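Local coordinates for protein homocysteine S-methyltransferase (Escherichia coli, PDB 5DMM) that catalyses zinc-dependent methyl transfer from S-methylmethionine, or less efficiently from S-adenosylmethionine, to homocysteine, yielding methionine, at residues 28-33 / 48-53; 42-47 / 92-97; 65-70 / 164-169; 152-157 / 184-189. All blocks are in the same frame, centred on the assembly; numbering follows the deposited sequence.

How the contacts relate
Contacts 1, 2 and 4 lie in the outer parts of a TIM barrel and contact 3 at its centre. Contact 3, about 3 Å from the centre of the chain, holds three residues of the homocysteine pocket; the other three lie away from the annotated sites. Contacts 1 and 2, whose centres are 11 Å apart, share one helical layer: I51 packs on L44 and V43, and K42 NZ reaches N33 O. Contact 2 touches contact 3 where S95 packs on T68 and S70, and touches contact 4 where I92 and V96 meet L157. Contact 4, centred 13 Å from contact 3, is also tied to it by R153 NH1, probably hydrogen-bonded to S70 O (3.0 Å).

Contact 1 (28-33 / 48-53); sequences EARGCN and PELIRE
The Schellman motif that ends helix 24-29 brings R30 and C32 against L50 and E53 of helix 48-61. Its C-prime residue is G31, with a positive phi; G31 N bonds to E28 O at 3.0 Å, and C32 N returns to the carbonyl of L27. The reversal places the two flanking side chains so that both point at the second helix, one polar and one apolar. C32 supplies the apolar half, its SG touching L50 CD1 at 3.7 Å. The other methyl of L50, CD2, lies 4.2 Å from R30 CD. With chi1 at -64° and an extended chain from CG to NE, R30 carries its guanidinium beyond L50 as far as E53. There NH1 of R30 stands 3.4 Å from OE1 of E53, but the oxygen lies well out of the guanidinium plane and the two flat groups are turned 79° apart, so this salt bridge rests on charge alone. E53 CB covers one guanidinium face. The stronger hold on R30 comes from D57, with E26 as a further salt-bridge partner, both through NH2, while OE2 of E53 has a long salt bridge with NH2 of R52. This is a Schellman-capped helix in the connection after the first strand, packed on the helix that precedes strand 65-67, part of the beta-alpha-beta wrapping of a TIM barrel.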
loop_
_atom_site.group_PDB
_atom_site.type_symbol
_atom_site.label_atom_id
_atom_site.label_comp_id
_atom_site.label_asym_id
_atom_site.label_seq_id
_atom_site.Cartn_x
_atom_site.Cartn_y
_atom_site.Cartn_z
ATOM N N GLU A 28 -2.729 -8.747 -16.402
ATOM C CA GLU A 28 -3.538 -9.769 -17.057
ATOM C C GLU A 28 -4.130 -9.303 -18.390
ATOM O O GLU A 28 -4.176 -10.071 -19.361
ATOM C CB GLU A 28 -4.659 -10.219 -16.123
ATOM C CG GLU A 28 -4.165 -10.992 -14.919
ATOM C CD GLU A 28 -5.298 -11.644 -14.168
ATOM O OE1 GLU A 28 -6.417 -11.082 -14.191
ATOM O OE2 GLU A 28 -5.075 -12.721 -13.569
ATOM N N ALA A 29 -4.590 -8.054 -18.439
ATOM C CA ALA A 29 -5.097 -7.486 -19.687
ATOM C C ALA A 29 -4.013 -7.470 -20.768
ATOM O O ALA A 29 -4.313 -7.578 -21.955
ATOM C CB ALA A 29 -5.630 -6.075 -19.455
ATOM N N ARG A 30 -2.754 -7.341 -20.351
ATOM C CA ARG A 30 -1.637 -7.283 -21.284
ATOM C C ARG A 30 -1.077 -8.673 -21.583
ATOM O O ARG A 30 -0.068 -8.807 -22.270
ATOM C CB ARG A 30 -0.545 -6.353 -20.740
ATOM C CG ARG A 30 -1.031 -4.885 -20.629
ATOM C CD ARG A 30 0.010 -3.918 -20.056
ATOM N NE ARG A 30 -0.596 -2.647 -19.633
ATOM C CZ ARG A 30 -0.565 -1.516 -20.339
ATOM N NH1 ARG A 30 0.054 -1.475 -21.508
ATOM N NH2 ARG A 30 -1.155 -0.423 -19.874
ATOM N N GLY A 31 -1.748 -9.705 -21.082
ATOM C CA GLY A 31 -1.408 -11.077 -21.430
ATOM C C GLY A 31 -0.736 -11.925 -20.365
ATOM O O GLY A 31 -0.433 -13.097 -20.593
ATOM N N CYS A 32 -0.496 -11.353 -19.194
ATOM C CA CYS A 32 0.172 -12.093 -18.126
ATOM C C CYS A 32 -0.694 -13.166 -17.480
ATOM O O CYS A 32 -1.872 -12.950 -17.199
ATOM C CB CYS A 32 0.655 -11.128 -17.050
ATOM S SG CYS A 32 2.095 -10.210 -17.557
ATOM N N ASN A 33 -0.090 -14.324 -17.236
ATOM C CA ASN A 33 -0.722 -15.353 -16.426
ATOM C C ASN A 33 -0.170 -15.292 -15.014
ATOM O O ASN A 33 0.992 -15.620 -14.779
ATOM C CB ASN A 33 -0.506 -16.747 -17.024
ATOM C CG ASN A 33 -0.855 -17.858 -16.050
ATOM O OD1 ASN A 33 0.023 -18.587 -15.582
ATOM N ND2 ASN A 33 -2.139 -17.985 -15.726
ATOM N N PRO A 48 9.530 -7.102 -16.628
ATOM C CA PRO A 48 9.505 -5.917 -15.767
ATOM C C PRO A 48 8.993 -4.684 -16.505
ATOM O O PRO A 48 8.489 -3.757 -15.872
ATOM C CB PRO A 48 10.972 -5.743 -15.357
ATOM C CG PRO A 48 11.743 -6.423 -16.438
ATOM C CD PRO A 48 10.905 -7.594 -16.834
ATOM N N GLU A 49 9.095 -4.686 -17.831
ATOM C CA GLU A 49 8.634 -3.540 -18.599
ATOM C C GLU A 49 7.110 -3.393 -18.526
ATOM O O GLU A 49 6.583 -2.286 -18.650
ATOM C CB GLU A 49 9.094 -3.653 -20.050
ATOM C CG GLU A 49 8.367 -4.713 -20.856
ATOM C CD GLU A 49 8.833 -6.142 -20.574
ATOM O OE1 GLU A 49 9.931 -6.335 -19.985
ATOM O OE2 GLU A 49 8.083 -7.073 -20.960
ATOM N N LEU A 50 6.393 -4.489 -18.301
ATOM C CA LEU A 50 4.939 -4.386 -18.204
ATOM C C LEU A 50 4.547 -3.759 -16.868
ATOM O O LEU A 50 3.598 -2.995 -16.807
ATOM C CB LEU A 50 4.264 -5.747 -18.375
ATOM C CG LEU A 50 4.377 -6.365 -19.774
ATOM C CD1 LEU A 50 3.643 -7.688 -19.815
ATOM C CD2 LEU A 50 3.829 -5.413 -20.844
ATOM N N ILE A 51 5.283 -4.070 -15.808
ATOM C CA ILE A 51 5.032 -3.437 -14.506
ATOM C C ILE A 51 5.266 -1.926 -14.587
ATOM O O ILE A 51 4.469 -1.121 -14.077
ATOM C CB ILE A 51 5.917 -4.071 -13.411
ATOM C CG1 ILE A 51 5.429 -5.493 -13.109
ATOM C CG2 ILE A 51 5.907 -3.228 -12.134
ATOM C CD1 ILE A 51 6.323 -6.240 -12.093
ATOM N N ARG A 52 6.361 -1.542 -15.234
ATOM C CA ARG A 52 6.671 -0.133 -15.441
ATOM C C ARG A 52 5.568 0.551 -16.259
ATOM O O ARG A 52 5.173 1.682 -15.954
ATOM C CB ARG A 52 8.027 0.006 -16.140
ATOM C CG ARG A 52 8.486 1.427 -16.429
ATOM C CD ARG A 52 9.431 1.421 -17.642
ATOM N NE ARG A 52 8.678 1.110 -18.865
ATOM C CZ ARG A 52 9.090 0.308 -19.849
ATOM N NH1 ARG A 52 10.275 -0.289 -19.797
ATOM N NH2 ARG A 52 8.306 0.103 -20.899
ATOM N N GLU A 53 5.071 -0.142 -17.284
ATOM C CA GLU A 53 3.999 0.394 -18.122
ATOM C C GLU A 53 2.723 0.633 -17.307
ATOM O O GLU A 53 2.030 1.637 -17.490
ATOM C CB GLU A 53 3.722 -0.546 -19.299
ATOM C CG GLU A 53 4.796 -0.475 -20.384
ATOM C CD GLU A 53 4.556 -1.433 -21.553
ATOM O OE1 GLU A 53 3.388 -1.814 -21.787
ATOM O OE2 GLU A 53 5.546 -1.804 -22.235
#

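Contact 2 (42-47 / 92-97); sequences KVLVEN and IGKSVE
Apolar packing carries most of the meeting between L44 of helix 39-46 and the K94-S95 step of helix 85-109. One methyl does the touching: L44 CD2 rests 4.0 Å from S95 CA and 4.1 Å from K94 CG, so it sits against the backbone of the second helix and the root of its lysine. L44 and S95 are the closest pair of CA atoms, 7.1 Å apart, which the small serine probably allows. Further cover for L44 comes from I51 and L98.

The polar side is looser. The lysine stem and the leucine lie alongside, pointing opposite ways; K94 starts with CG opposite its backbone N (chi1 -179°), then bends at chi2 and chi4, which folds its amine back toward the first helix. NZ of K94 stops 3.7 Å from L44 O, too far to count as a hydrogen bond, and this carbonyl oxygen is buried without a partner.

Within helix 85-109, S95 OG donates to I92 O at 2.6 Å, arriving in the carbonyl plane on a lone pair with a C=O...O angle of 144°. The serine hydroxyl is thereby satisfied by its own helix. S95 also packs on T68 and S70, while I92 and V96 lean on helix 143-159. Helix 39-46 thus packs against one flank of helix 85-109, beside helix 48-61, as an addition to the helical shell of the TIM barrel.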
loop_
_atom_site.group_PDB
_atom_site.type_symbol
_atom_site.label_atom_id
_atom_site.label_comp_id
_atom_site.label_asym_id
_atom_site.label_seq_id
_atom_site.Cartn_x
_atom_site.Cartn_y
_atom_site.Cartn_z
ATOM N N LYS A 42 8.186 -13.804 -10.877
ATOM C CA LYS A 42 8.269 -14.131 -12.289
ATOM C C LYS A 42 8.195 -12.876 -13.140
ATOM O O LYS A 42 9.026 -12.659 -14.013
ATOM C CB LYS A 42 7.158 -15.096 -12.706
ATOM C CG LYS A 42 7.237 -15.472 -14.191
ATOM C CD LYS A 42 6.196 -16.499 -14.595
ATOM C CE LYS A 42 4.867 -15.835 -14.925
ATOM N NZ LYS A 42 3.826 -16.825 -15.342
ATOM N N VAL A 43 7.195 -12.040 -12.891
ATOM C CA VAL A 43 7.001 -10.867 -13.745
ATOM C C VAL A 43 8.137 -9.856 -13.591
ATOM O O VAL A 43 8.541 -9.218 -14.565
ATOM C CB VAL A 43 5.645 -10.183 -13.464
ATOM C CG1 VAL A 43 5.457 -8.958 -14.357
ATOM C CG2 VAL A 43 4.507 -11.172 -13.700
ATOM N N LEU A 44 8.675 -9.716 -12.380
ATOM C CA LEU A 44 9.770 -8.774 -12.162
ATOM C C LEU A 44 11.005 -9.208 -12.945
ATOM O O LEU A 44 11.808 -8.384 -13.383
ATOM C CB LEU A 44 10.099 -8.655 -10.672
ATOM C CG LEU A 44 9.186 -7.721 -9.875
ATOM C CD1 LEU A 44 9.453 -7.910 -8.378
ATOM C CD2 LEU A 44 9.430 -6.280 -10.272
ATOM N N VAL A 45 11.131 -10.509 -13.137
ATOM C CA VAL A 45 12.240 -11.060 -13.904
ATOM C C VAL A 45 11.942 -11.089 -15.406
ATOM O O VAL A 45 12.731 -10.594 -16.214
ATOM C CB VAL A 45 12.596 -12.470 -13.407
ATOM C CG1 VAL A 45 13.519 -13.183 -14.394
ATOM C CG2 VAL A 45 13.251 -12.393 -12.014
ATOM N N GLU A 46 10.792 -11.631 -15.781
ATOM C CA GLU A 46 10.530 -11.919 -17.191
ATOM C C GLU A 46 9.866 -10.776 -17.960
ATOM O O GLU A 46 10.088 -10.619 -19.159
ATOM C CB GLU A 46 9.685 -13.188 -17.298
ATOM C CG GLU A 46 10.414 -14.423 -16.765
ATOM C CD GLU A 46 9.584 -15.691 -16.848
ATOM O OE1 GLU A 46 8.521 -15.663 -17.501
ATOM O OE2 GLU A 46 9.994 -16.720 -16.261
ATOM N N ASN A 47 9.052 -9.977 -17.278
ATOM C CA ASN A 47 8.389 -8.848 -17.933
ATOM C C ASN A 47 8.361 -7.565 -17.090
ATOM O O ASN A 47 7.293 -6.982 -16.881
ATOM C CB ASN A 47 6.955 -9.241 -18.321
ATOM C CG ASN A 47 6.912 -10.157 -19.531
ATOM O OD1 ASN A 47 6.620 -11.352 -19.412
ATOM N ND2 ASN A 47 7.222 -9.608 -20.698
ATOM N N ILE A 92 12.886 -6.966 -4.732
ATOM C CA ILE A 92 12.128 -5.956 -3.997
ATOM C C ILE A 92 12.577 -4.573 -4.450
ATOM O O ILE A 92 11.743 -3.697 -4.749
ATOM C CB ILE A 92 12.302 -6.125 -2.481
ATOM C CG1 ILE A 92 11.626 -7.424 -2.023
ATOM C CG2 ILE A 92 11.728 -4.922 -1.733
ATOM C CD1 ILE A 92 12.163 -7.951 -0.715
ATOM N N GLY A 93 13.891 -4.384 -4.527
ATOM C CA GLY A 93 14.449 -3.122 -4.973
ATOM C C GLY A 93 14.036 -2.790 -6.400
ATOM O O GLY A 93 13.737 -1.630 -6.726
ATOM N N LYS A 94 14.011 -3.812 -7.248
ATOM C CA LYS A 94 13.576 -3.663 -8.632
ATOM C C LYS A 94 12.145 -3.124 -8.737
ATOM O O LYS A 94 11.846 -2.335 -9.631
ATOM C CB LYS A 94 13.668 -4.996 -9.361
ATOM C CG LYS A 94 13.263 -4.929 -10.823
ATOM C CD LYS A 94 14.276 -4.148 -11.642
ATOM C CE LYS A 94 14.160 -4.475 -13.127
ATOM N NZ LYS A 94 14.542 -5.884 -13.419
ATOM N N SER A 95 11.278 -3.542 -7.817
ATOM C CA SER A 95 9.882 -3.102 -7.840
ATOM C C SER A 95 9.803 -1.588 -7.651
ATOM O O SER A 95 8.924 -0.934 -8.224
ATOM C CB SER A 95 9.043 -3.835 -6.776
ATOM O OG SER A 95 9.237 -3.314 -5.467
ATOM N N VAL A 96 10.730 -1.042 -6.862
ATOM C CA VAL A 96 10.835 0.398 -6.630
ATOM C C VAL A 96 11.434 1.082 -7.844
ATOM O O VAL A 96 10.967 2.127 -8.271
ATOM C CB VAL A 96 11.706 0.730 -5.406
ATOM C CG1 VAL A 96 11.711 2.258 -5.142
ATOM C CG2 VAL A 96 11.195 -0.007 -4.179
ATOM N N GLU A 97 12.476 0.477 -8.397
ATOM C CA GLU A 97 13.145 1.027 -9.563
ATOM C C GLU A 97 12.168 1.209 -10.731
ATOM O O GLU A 97 12.195 2.231 -11.409
ATOM C CB GLU A 97 14.310 0.115 -9.969
ATOM C CG GLU A 97 15.131 0.599 -11.141
ATOM C CD GLU A 97 16.143 -0.453 -11.595
ATOM O OE1 GLU A 97 16.729 -1.140 -10.724
ATOM O OE2 GLU A 97 16.333 -0.615 -12.823
#

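Contact 3 (65-70 / 164-169). With HCS (2-amino-4-mercapto-butyric acid), chain F.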
loop_
_atom_site.group_PDB
_atom_site.type_symbol
_atom_site.label_atom_id
_atom_site.label_comp_id
_atom_site.label_asym_id
_atom_site.label_seq_id
_atom_site.Cartn_x
_atom_site.Cartn_y
_atom_site.Cartn_z
ATOM N N CYS A 65 0.697 8.851 -6.490
ATOM C CA CYS A 65 1.527 7.895 -5.758
ATOM C C CYS A 65 1.376 6.497 -6.342
ATOM O O CYS A 65 0.262 5.974 -6.423
ATOM C CB CYS A 65 1.157 7.884 -4.267
ATOM S SG CYS A 65 2.276 6.866 -3.248
ATOM N N ALA A 66 2.492 5.895 -6.753
ATOM C CA ALA A 66 2.495 4.502 -7.169
ATOM C C ALA A 66 2.810 3.586 -5.994
ATOM O O ALA A 66 3.668 3.903 -5.169
ATOM C CB ALA A 66 3.518 4.274 -8.297
ATOM N N ILE A 67 2.132 2.448 -5.917
ATOM C CA ILE A 67 2.463 1.458 -4.889
ATOM C C ILE A 67 3.186 0.294 -5.559
ATOM O O ILE A 67 2.662 -0.292 -6.491
ATOM C CB ILE A 67 1.216 0.958 -4.145
ATOM C CG1 ILE A 67 0.511 2.148 -3.483
ATOM C CG2 ILE A 67 1.601 -0.100 -3.102
ATOM C CD1 ILE A 67 -0.822 1.820 -2.803
ATOM N N THR A 68 4.385 -0.030 -5.080
ATOM C CA THR A 68 5.239 -1.016 -5.764
ATOM C C THR A 68 4.667 -2.429 -5.694
ATOM O O THR A 68 3.823 -2.738 -4.846
ATOM C CB THR A 68 6.664 -1.025 -5.184
ATOM O OG1 THR A 68 6.618 -1.355 -3.785
ATOM C CG2 THR A 68 7.310 0.343 -5.358
ATOM N N ALA A 69 5.137 -3.290 -6.599
ATOM C CA ALA A 69 4.651 -4.668 -6.664
ATOM C C ALA A 69 5.360 -5.583 -5.667
ATOM O O ALA A 69 5.836 -6.657 -6.044
ATOM C CB ALA A 69 4.824 -5.208 -8.084
ATOM N N SER A 70 5.457 -5.158 -4.406
ATOM C CA SER A 70 6.236 -5.903 -3.415
ATOM C C SER A 70 5.377 -6.486 -2.292
ATOM O O SER A 70 5.906 -6.926 -1.279
ATOM C CB SER A 70 7.320 -5.007 -2.809
ATOM O OG SER A 70 6.768 -3.765 -2.391
ATOM N N LEU A 164 8.035 6.566 0.645
ATOM C CA LEU A 164 7.461 6.084 1.891
ATOM C C LEU A 164 7.043 4.630 1.768
ATOM O O LEU A 164 7.123 4.038 0.693
ATOM C CB LEU A 164 6.272 6.940 2.311
ATOM C CG LEU A 164 4.990 6.867 1.489
ATOM C CD1 LEU A 164 3.915 7.663 2.237
ATOM C CD2 LEU A 164 5.154 7.443 0.099
ATOM N N LEU A 165 6.624 4.064 2.892
ATOM C CA LEU A 165 6.228 2.673 2.969
ATOM C C LEU A 165 4.726 2.603 3.103
ATOM O O LEU A 165 4.120 3.303 3.928
ATOM C CB LEU A 165 6.887 1.971 4.151
ATOM C CG LEU A 165 8.416 1.984 4.195
ATOM C CD1 LEU A 165 8.938 1.318 5.457
ATOM C CD2 LEU A 165 8.987 1.272 2.969
ATOM N N ALA A 166 4.131 1.766 2.272
ATOM C CA ALA A 166 2.709 1.455 2.365
ATOM C C ALA A 166 2.535 0.145 3.126
ATOM O O ALA A 166 2.562 -0.944 2.531
ATOM C CB ALA A 166 2.106 1.351 0.982
ATOM N N CYS A 167 2.393 0.239 4.443
ATOM C CA CYS A 167 2.191 -0.949 5.259
ATOM C C CYS A 167 0.693 -1.208 5.220
ATOM O O CYS A 167 -0.070 -0.480 5.843
ATOM C CB CYS A 167 2.697 -0.729 6.681
ATOM S SG CYS A 167 4.461 -0.303 6.728
ATOM N N GLU A 168 0.278 -2.224 4.478
ATOM C CA GLU A 168 -1.121 -2.308 4.057
ATOM C C GLU A 168 -1.767 -3.673 4.244
ATOM O O GLU A 168 -1.080 -4.690 4.376
ATOM C CB GLU A 168 -1.223 -1.916 2.588
ATOM C CG GLU A 168 -0.413 -2.847 1.666
ATOM C CD GLU A 168 -0.477 -2.437 0.207
ATOM O OE1 GLU A 168 -1.250 -1.511 -0.123
ATOM O OE2 GLU A 168 0.250 -3.049 -0.613
ATOM N N THR A 169 -3.099 -3.686 4.221
ATOM C CA THR A 169 -3.881 -4.912 4.356
ATOM C C THR A 169 -3.551 -5.628 5.681
ATOM O O THR A 169 -3.570 -6.858 5.765
ATOM C CB THR A 169 -3.633 -5.878 3.154
ATOM O OG1 THR A 169 -3.400 -5.117 1.962
ATOM C CG2 THR A 169 -4.822 -6.805 2.926
HETATM N N HCS F . -0.784 -5.702 -3.518
HETATM C CA HCS F . -1.773 -4.666 -3.288
HETATM C CB HCS F . -2.539 -4.970 -2.007
HETATM C CG HCS F . -3.280 -6.297 -2.115
HETATM S SD HCS F . -4.435 -6.460 -0.730
HETATM C C HCS F . -1.086 -3.339 -3.158
HETATM O OXT HCS F . 0.161 -3.305 -3.226
HETATM O O HCS F . -1.786 -2.319 -2.985
#
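The carboxylates of E168 and of the bound homocysteine stand nearly at right angles, their planes about 84° apart, with both oxygens of E168 held above one face of the ligand group. OE2 of E168 lies 2.6 Å from the ligand OXT, and OE1 of E168 is 3.0 Å from the ligand O. Beside the same ligand group, I67 brings its CG2 methyl to 3.5 Å from OXT, and this methyl is also the nearest part of I67 to E168. E168 reaches the ligand because its CG is set between the backbone N and the carbonyl carbon (chi1 61°), after which the chain runs straight out. Its carboxylate is positioned by hydrogen bonds from OE1 to the hydroxyl of Y253 and from OE2 to that of S121. With an alanine at E168, the homocysteine carboxylate would probably lose its facing group, and the Y253 and S121 hydroxyls this partner.

At the other end of the ligand, T169 OG1 comes to 3.2 Å from the sulfur SD. Deeper in the barrel the contact is apolar: I67 CG2 faces A166 CB at 4.4 Å, and C65 SG approaches L164 CD2. Strands 65-67 and 164-168 are separated by strand 117-122, their axes 9.0 Å apart and inclined by 54°, so these side chains meet inside the TIM barrel. The close approach of the two acid groups is consistent with E168 helping to hold the amino-acid end of homocysteine; the sulfur end lies by T169, in a pocket that also includes the zinc ligands C229 and C295, consistent with thiol activation by the metal.

Contact 4 (152-157 / 184-189); sequences PRVEAL and TAYPRA
On the outside of the TIM barrel, Y186 meets V154 and E155 of helix 143-159, from the connection that leads from helix 173-183 back to strand 191-197. The connection sets out from T184, whose OG1 is hydrogen-bonded to E181 O, and passes A185 before it reaches the one residue that carries the contact. Y186 heads toward the helix from its backbone, and its ring meets V154 and E155. Over one face sits V154 CG1, a CH-pi contact 4.3 Å from the ring centroid and 26° off the normal; chi1 of 166° in V154 swings this methyl opposite its own backbone N and out over the tyrosine. At the ring edge, in plane, OE2 of E155 accepts a hydrogen bond from the tyrosine OH. R151 and L158 also touch the Y186 side chain.

A phenylalanine in place of Y186 would keep a ring for V154 but is likely to leave E155 OE2 without its hydroxyl donor and the ring less firmly fixed.

Beyond Y186 the chain makes a type I beta turn through P187 and R188 to A189, closed by A189 N bonding to Y186 O at 2.9 Å. P187 O is taken up by R190, and A189 packs on L158. A weak, long ion pair runs from E155 OE1 to K89. The bond at E155 OE2 is very short, 2.5 Å from Y186 OH, with carboxylate and ring turned 72° apart.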
loop_
_atom_site.group_PDB
_atom_site.type_symbol
_atom_site.label_atom_id
_atom_site.label_comp_id
_atom_site.label_asym_id
_atom_site.label_seq_id
_atom_site.Cartn_x
_atom_site.Cartn_y
_atom_site.Cartn_z
ATOM N N PRO A 152 14.096 -7.399 5.962
ATOM C CA PRO A 152 14.775 -7.306 4.652
ATOM C C PRO A 152 14.015 -6.498 3.594
ATOM O O PRO A 152 14.643 -5.790 2.795
ATOM C CB PRO A 152 14.871 -8.761 4.185
ATOM C CG PRO A 152 14.587 -9.600 5.355
ATOM C CD PRO A 152 13.765 -8.796 6.305
ATOM N N ARG A 153 12.689 -6.600 3.588
ATOM C CA ARG A 153 11.893 -5.856 2.606
ATOM C C ARG A 153 11.876 -4.363 2.940
ATOM O O ARG A 153 11.973 -3.521 2.042
ATOM C CB ARG A 153 10.464 -6.402 2.517
ATOM C CG ARG A 153 9.527 -5.520 1.683
ATOM C CD ARG A 153 8.193 -6.209 1.433
ATOM N NE ARG A 153 7.580 -6.639 2.681
ATOM C CZ ARG A 153 6.430 -7.297 2.763
ATOM N NH1 ARG A 153 5.750 -7.598 1.657
ATOM N NH2 ARG A 153 5.956 -7.649 3.953
ATOM N N VAL A 154 11.747 -4.023 4.218
ATOM C CA VAL A 154 11.823 -2.619 4.609
ATOM C C VAL A 154 13.156 -2.025 4.163
ATOM O O VAL A 154 13.197 -0.956 3.568
ATOM C CB VAL A 154 11.642 -2.427 6.137
ATOM C CG1 VAL A 154 12.054 -1.031 6.559
ATOM C CG2 VAL A 154 10.185 -2.699 6.533
ATOM N N GLU A 155 14.251 -2.739 4.424
ATOM C CA GLU A 155 15.560 -2.233 4.049
ATOM C C GLU A 155 15.711 -2.082 2.534
ATOM O O GLU A 155 16.196 -1.058 2.053
ATOM C CB GLU A 155 16.649 -3.137 4.636
ATOM C CG GLU A 155 16.795 -2.883 6.132
ATOM C CD GLU A 155 17.902 -3.692 6.814
ATOM O OE1 GLU A 155 18.626 -4.449 6.133
ATOM O OE2 GLU A 155 18.039 -3.563 8.050
ATOM N N ALA A 156 15.246 -3.071 1.785
ATOM C CA ALA A 156 15.389 -3.060 0.334
ATOM C C ALA A 156 14.571 -1.934 -0.303
ATOM O O ALA A 156 15.033 -1.277 -1.243
ATOM C CB ALA A 156 14.979 -4.407 -0.241
ATOM N N LEU A 157 13.369 -1.704 0.220
ATOM C CA LEU A 157 12.493 -0.651 -0.308
ATOM C C LEU A 157 13.084 0.741 -0.042
ATOM O O LEU A 157 13.056 1.618 -0.908
ATOM C CB LEU A 157 11.087 -0.759 0.304
ATOM C CG LEU A 157 10.220 -1.963 -0.103
ATOM C CD1 LEU A 157 8.958 -2.035 0.770
ATOM C CD2 LEU A 157 9.795 -1.903 -1.579
ATOM N N THR A 184 11.314 2.516 13.611
ATOM C CA THR A 184 12.150 3.439 14.365
ATOM C C THR A 184 13.645 3.172 14.155
ATOM O O THR A 184 14.464 4.065 14.367
ATOM C CB THR A 184 11.825 3.394 15.894
ATOM O OG1 THR A 184 12.177 2.113 16.440
ATOM C CG2 THR A 184 10.343 3.661 16.125
ATOM N N ALA A 185 13.998 1.963 13.705
ATOM C CA ALA A 185 15.388 1.644 13.426
ATOM C C ALA A 185 15.856 2.240 12.093
ATOM O O ALA A 185 17.033 2.105 11.735
ATOM C CB ALA A 185 15.595 0.136 13.434
ATOM N N TYR A 186 14.933 2.875 11.365
ATOM C CA TYR A 186 15.217 3.556 10.086
ATOM C C TYR A 186 14.663 4.965 10.163
ATOM O O TYR A 186 13.565 5.232 9.665
ATOM C CB TYR A 186 14.599 2.794 8.900
ATOM C CG TYR A 186 14.977 1.348 8.961
ATOM C CD1 TYR A 186 14.158 0.423 9.602
ATOM C CD2 TYR A 186 16.200 0.916 8.467
ATOM C CE1 TYR A 186 14.535 -0.897 9.716
ATOM C CE2 TYR A 186 16.584 -0.397 8.579
ATOM C CZ TYR A 186 15.745 -1.294 9.205
ATOM O OH TYR A 186 16.120 -2.606 9.317
ATOM N N PRO A 187 15.409 5.874 10.812
ATOM C CA PRO A 187 14.815 7.158 11.215
ATOM C C PRO A 187 14.326 8.045 10.058
ATOM O O PRO A 187 13.497 8.915 10.303
ATOM C CB PRO A 187 15.954 7.843 11.978
ATOM C CG PRO A 187 16.819 6.693 12.461
ATOM C CD PRO A 187 16.776 5.699 11.345
ATOM N N ARG A 188 14.797 7.816 8.836
ATOM C CA ARG A 188 14.358 8.619 7.693
ATOM C C ARG A 188 13.050 8.098 7.092
ATOM O O ARG A 188 12.405 8.771 6.289
ATOM C CB ARG A 188 15.449 8.649 6.617
ATOM C CG ARG A 188 16.827 9.040 7.136
ATOM C CD ARG A 188 16.914 10.523 7.465
ATOM N NE ARG A 188 17.047 11.344 6.264
ATOM C CZ ARG A 188 17.178 12.668 6.273
ATOM N NH1 ARG A 188 17.292 13.330 5.130
ATOM N NH2 ARG A 188 17.194 13.328 7.422
ATOM N N ALA A 189 12.665 6.889 7.476
ATOM C CA ALA A 189 11.492 6.248 6.901
ATOM C C ALA A 189 10.217 6.956 7.317
ATOM O O ALA A 189 10.096 7.422 8.446
ATOM C CB ALA A 189 11.429 4.776 7.313
#